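Local structure of extracellular subtilisin-like serine proteinase (Vibrio sp. PA-44, 1S2N) at residues T32-D37 against N118-S123; A253-V258 against T265-Y270. The protein is a calcium-binding extracellular serine proteinase of the subtilisin family that probably cleaves peptide bonds within protein chains. All blocks are in the same frame, centred on the assembly; numbering follows the deposited sequence. Where two conformers were deposited one is given.

Contact 1 (T32-D37 against N118-S123)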
# COMPACT_ATOMS: atom_id res chain seq x y z
N THR A 32 5.09 -4.80 -11.10
CA THR A 32 6.01 -3.84 -10.52
C THR A 32 5.24 -2.87 -9.63
O THR A 32 4.26 -2.25 -10.08
CB THR A 32 6.74 -3.08 -11.64
OG1 THR A 32 7.44 -4.02 -12.48
CG2 THR A 32 7.84 -2.20 -11.08
N ALA A 33 5.66 -2.77 -8.37
CA ALA A 33 5.10 -1.80 -7.44
C ALA A 33 6.00 -0.57 -7.40
O ALA A 33 7.17 -0.67 -7.05
CB ALA A 33 4.96 -2.40 -6.05
N TYR A 34 5.45 0.58 -7.78
CA TYR A 34 6.14 1.86 -7.65
C TYR A 34 5.84 2.47 -6.29
O TYR A 34 4.70 2.83 -6.00
CB TYR A 34 5.73 2.81 -8.78
CG TYR A 34 6.13 2.28 -10.13
CD1 TYR A 34 7.36 2.60 -10.69
CD2 TYR A 34 5.30 1.41 -10.83
CE1 TYR A 34 7.75 2.09 -11.93
CE2 TYR A 34 5.67 0.89 -12.07
CZ TYR A 34 6.90 1.24 -12.61
OH TYR A 34 7.27 0.73 -13.84
N VAL A 35 6.87 2.56 -5.45
CA VAL A 35 6.75 3.07 -4.09
C VAL A 35 7.12 4.56 -4.04
O VAL A 35 8.29 4.91 -4.07
CB VAL A 35 7.63 2.27 -3.14
CG1 VAL A 35 7.40 2.71 -1.69
CG2 VAL A 35 7.36 0.78 -3.31
N ILE A 36 6.10 5.41 -3.95
CA ILE A 36 6.28 6.86 -3.92
C ILE A 36 6.35 7.32 -2.47
O ILE A 36 5.33 7.50 -1.82
CB ILE A 36 5.10 7.54 -4.66
CG1 ILE A 36 4.96 6.98 -6.08
CG2 ILE A 36 5.29 9.05 -4.72
CD1 ILE A 36 3.59 7.18 -6.68
N ASP A 37 7.58 7.49 -1.97
CA ASP A 37 7.84 7.67 -0.54
C ASP A 37 9.23 8.32 -0.30
O ASP A 37 9.71 9.11 -1.11
CB ASP A 37 7.73 6.30 0.15
CG ASP A 37 7.07 6.39 1.51
OD1 ASP A 37 7.69 6.96 2.43
OD2 ASP A 37 5.95 5.90 1.76
N ASN A 118 6.50 5.96 -16.96
CA ASN A 118 7.53 4.92 -16.98
C ASN A 118 7.03 3.51 -16.73
O ASN A 118 7.75 2.55 -16.99
CB ASN A 118 8.63 5.24 -15.98
CG ASN A 118 9.57 6.30 -16.49
OD1 ASN A 118 9.33 7.50 -16.33
ND2 ASN A 118 10.65 5.87 -17.14
N ALA A 119 5.81 3.37 -16.23
CA ALA A 119 5.23 2.05 -16.02
C ALA A 119 5.21 1.33 -17.35
O ALA A 119 4.87 1.93 -18.37
CB ALA A 119 3.83 2.16 -15.43
N SER A 120 5.60 0.06 -17.35
CA SER A 120 5.67 -0.71 -18.59
C SER A 120 4.61 -1.82 -18.59
O SER A 120 3.58 -1.70 -19.29
CB SER A 120 7.08 -1.29 -18.82
OG SER A 120 7.71 -1.65 -17.61
N GLY A 121 4.84 -2.86 -17.80
CA GLY A 121 3.93 -3.98 -17.71
C GLY A 121 2.88 -3.78 -16.62
O GLY A 121 2.54 -2.64 -16.29
N PRO A 122 2.37 -4.87 -16.07
CA PRO A 122 1.41 -4.81 -14.96
C PRO A 122 2.00 -4.00 -13.80
O PRO A 122 3.06 -4.37 -13.30
CB PRO A 122 1.22 -6.28 -14.56
CG PRO A 122 1.70 -7.08 -15.73
CD PRO A 122 2.69 -6.26 -16.44
N SER A 123 1.33 -2.93 -13.40
CA SER A 123 1.90 -1.98 -12.44
C SER A 123 0.91 -1.49 -11.38
O SER A 123 -0.29 -1.48 -11.58
CB SER A 123 2.48 -0.78 -13.20
OG SER A 123 3.51 -1.18 -14.09
O HOH W 1 5.68 -4.54 -14.42
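The carbonyl oxygen of Pro122 is gripped by two donors: the backbone N of Thr32, 3.0 Å from Pro122 O and in the plane of that carbonyl, and water 1. The same water lies 2.7 Å from Thr32 OG1, so the Thr32 hydroxyl is tied to the same carbonyl through the water. This pairing starts the parallel ladder between strands 32-37 and 123-127 in the central sheet of the subtilase fold, where a beta-alpha-beta crossover from strand 90-95 through helix 105-118 passes over strand 32-37. Thr32 and Ser123 form the bridge, and Ser123 CA makes a CA-H...O contact of 3.3 Å with Thr32 O; Val124 continues the backbone bonding to Thr32 and Tyr34. The loop leaving helix 105-118 passes the hydroxyl end and the CE2 edge of the Tyr34 ring. With CG anti to the carbonyl carbon (chi1 -63°), this ring extends back toward the start of the strand, and its hydroxyl end comes to Ala119, OH lying 3.3 Å from Ala119 CA. Thr32 CG2 rests over the periphery of one face, while Ser123 CB lies in the ring plane, 3.8 Å from Tyr34 CE2. At the far end of the strand Asp37, predicted to belong to the charge relay, touches His70, well away from this loop. Ser123 OG donates back to Gly121 O within the loop, 2.8 Å away and from above the carbonyl plane, and its oxygen sits 3.6 Å from Tyr34 CE2, near the plane of the ring.

Contact 2 (A253-V258 against T265-Y270); sequences ASENKV and TNKLLY
Glu255 and Lys267 run alongside each other in the same direction on one face of a short antiparallel hairpin, closing a salt bridge of 3.0 Å between Glu255 OE1 and Lys267 NZ. The glutamate chain is extended beyond CG, whereas the lysine bends at chi2 and chi4 to bring its ammonium to the anti side of OE1, 23° out of the carboxylate plane. Lys267 NZ also bonds Asn250 O, near the end of helix 242-252, so two acceptors hold this charge. On the other face Ser254 and Leu268 stand together, CB to CB 4.1 Å, as the hydrogen-bonded pair. Leu268 N gives to Ser254 O at 2.8 Å. In return, Ser254 N donates to Leu268 O. Asn266 is the centre of an inverse gamma turn between Thr265 and Lys267, and residues 256-258 wrap about its side chain. Asn266 O accepts Asn256 N at 3.0 Å, from above the carbonyl plane, and the two asparagine amides are nearly perpendicular, 79° apart. The Asn266 amide lies against the backbone of Lys257 and Val258 and beside Val258 CB, while Val258 CG2 reaches Leu268 CB at 4.3 Å. At the opposite end, Ser254 OG lies 3.9 Å from Tyr270 CD1, while water 2 links this hydroxyl to Leu269 O. Arg14 serves both residues, by a hydrogen bond to Ser254 OG and a cation-pi contact with Tyr270. The hairpin is fixed to the main sheet by backbone bonds of Lys267 and Leu269 to Phe198 of strand 197-200, with Leu268 against strand 174-179 and Leu269 packed on helix 219-236.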
# COMPACT_ATOMS: atom_id res chain seq x y z
N ALA A 253 -13.12 -8.54 -0.52
CA ALA A 253 -12.85 -8.13 0.86
C ALA A 253 -13.77 -8.80 1.88
O ALA A 253 -14.92 -9.10 1.59
CB ALA A 253 -12.96 -6.60 1.00
N SER A 254 -13.23 -9.04 3.08
CA SER A 254 -14.02 -9.52 4.22
C SER A 254 -14.94 -8.41 4.72
O SER A 254 -14.52 -7.26 4.90
CB SER A 254 -13.11 -10.00 5.35
OG SER A 254 -12.10 -10.88 4.87
N GLU A 255 -16.20 -8.75 4.96
CA GLU A 255 -17.23 -7.77 5.28
C GLU A 255 -17.65 -7.82 6.75
O GLU A 255 -17.73 -8.89 7.34
CB GLU A 255 -18.45 -7.99 4.40
CG GLU A 255 -18.21 -7.60 2.95
CD GLU A 255 -19.43 -7.85 2.06
OE1 GLU A 255 -19.66 -7.01 1.15
OE2 GLU A 255 -20.13 -8.87 2.25
N ASN A 256 -17.92 -6.64 7.31
CA ASN A 256 -18.47 -6.49 8.65
C ASN A 256 -17.60 -7.16 9.72
O ASN A 256 -18.10 -7.79 10.65
CB ASN A 256 -19.91 -7.01 8.69
CG ASN A 256 -20.80 -6.37 7.63
OD1 ASN A 256 -21.80 -6.95 7.20
ND2 ASN A 256 -20.43 -5.17 7.19
N LYS A 257 -16.29 -7.00 9.57
CA LYS A 257 -15.32 -7.60 10.48
C LYS A 257 -14.72 -6.59 11.44
O LYS A 257 -14.26 -6.95 12.53
CB LYS A 257 -14.19 -8.27 9.68
CG LYS A 257 -14.24 -9.80 9.71
CD LYS A 257 -15.03 -10.39 8.54
CE LYS A 257 -16.21 -11.20 9.02
NZ LYS A 257 -16.43 -12.45 8.25
N VAL A 258 -14.74 -5.31 11.03
CA VAL A 258 -14.04 -4.23 11.72
C VAL A 258 -14.97 -3.49 12.67
O VAL A 258 -16.13 -3.22 12.34
CB VAL A 258 -13.44 -3.24 10.70
CG1 VAL A 258 -12.59 -2.17 11.39
CG2 VAL A 258 -12.61 -3.98 9.65
N THR A 265 -17.00 2.19 5.15
CA THR A 265 -17.46 0.91 4.62
C THR A 265 -16.68 -0.19 5.31
O THR A 265 -15.46 -0.11 5.46
CB THR A 265 -17.32 0.80 3.09
OG1 THR A 265 -17.68 -0.53 2.67
CG2 THR A 265 -15.87 0.93 2.63
N ASN A 266 -17.39 -1.21 5.75
CA ASN A 266 -16.80 -2.25 6.57
C ASN A 266 -16.25 -3.38 5.71
O ASN A 266 -16.87 -4.43 5.56
CB ASN A 266 -17.82 -2.76 7.59
CG ASN A 266 -17.17 -3.25 8.85
OD1 ASN A 266 -17.71 -3.08 9.95
ND2 ASN A 266 -16.00 -3.86 8.71
N LYS A 267 -15.07 -3.13 5.16
CA LYS A 267 -14.39 -4.06 4.29
C LYS A 267 -12.94 -4.19 4.75
O LYS A 267 -12.28 -3.20 5.03
CB LYS A 267 -14.46 -3.57 2.85
CG LYS A 267 -15.89 -3.39 2.36
CD LYS A 267 -16.06 -3.65 0.87
CE LYS A 267 -17.51 -4.02 0.53
NZ LYS A 267 -17.60 -5.33 -0.18
N LEU A 268 -12.46 -5.43 4.83
CA LEU A 268 -11.10 -5.70 5.26
C LEU A 268 -10.36 -6.40 4.14
O LEU A 268 -10.89 -7.29 3.50
CB LEU A 268 -11.13 -6.56 6.53
CG LEU A 268 -9.79 -6.94 7.18
CD1 LEU A 268 -9.00 -5.72 7.64
CD2 LEU A 268 -10.06 -7.88 8.34
N LEU A 269 -9.12 -5.99 3.91
CA LEU A 269 -8.27 -6.57 2.87
C LEU A 269 -8.28 -8.09 2.94
O LEU A 269 -8.10 -8.66 4.02
CB LEU A 269 -6.83 -6.08 3.04
CG LEU A 269 -5.93 -5.79 1.84
CD1 LEU A 269 -4.54 -6.31 2.15
CD2 LEU A 269 -6.43 -6.36 0.52
N TYR A 270 -8.54 -8.73 1.80
CA TYR A 270 -8.48 -10.18 1.67
C TYR A 270 -7.68 -10.50 0.41
O TYR A 270 -7.93 -9.93 -0.65
CB TYR A 270 -9.89 -10.79 1.57
CG TYR A 270 -9.94 -12.30 1.59
CD1 TYR A 270 -9.60 -13.02 2.73
CD2 TYR A 270 -10.33 -13.02 0.46
CE1 TYR A 270 -9.65 -14.41 2.76
CE2 TYR A 270 -10.38 -14.41 0.47
CZ TYR A 270 -10.04 -15.10 1.62
OH TYR A 270 -10.09 -16.47 1.63
O HOH W 2 -9.70 -10.46 5.73

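In the fold
Both segments of contact 1 precede those of contact 2 along the chain, and the two contacts lie on opposite sides of its centre, about 26 Å apart between centres and about 13 Å at their nearest atoms. The seven-stranded parallel sheet relates them: contact 1 joins two of its inner strands, 32-37 and 123-127, whereas contact 2 is a separate two-stranded hairpin beside strand 197-200, one of its two edge strands. Strand 32-37 ends in the predicted relay residue Asp37, while Leu269 of contact 2 packs on helix 219-236 further along from the predicted Ser220. Contact 2 further adjoins a calcium site, the Tyr270 side chain being about 5 Å from that of the ligand Gln13.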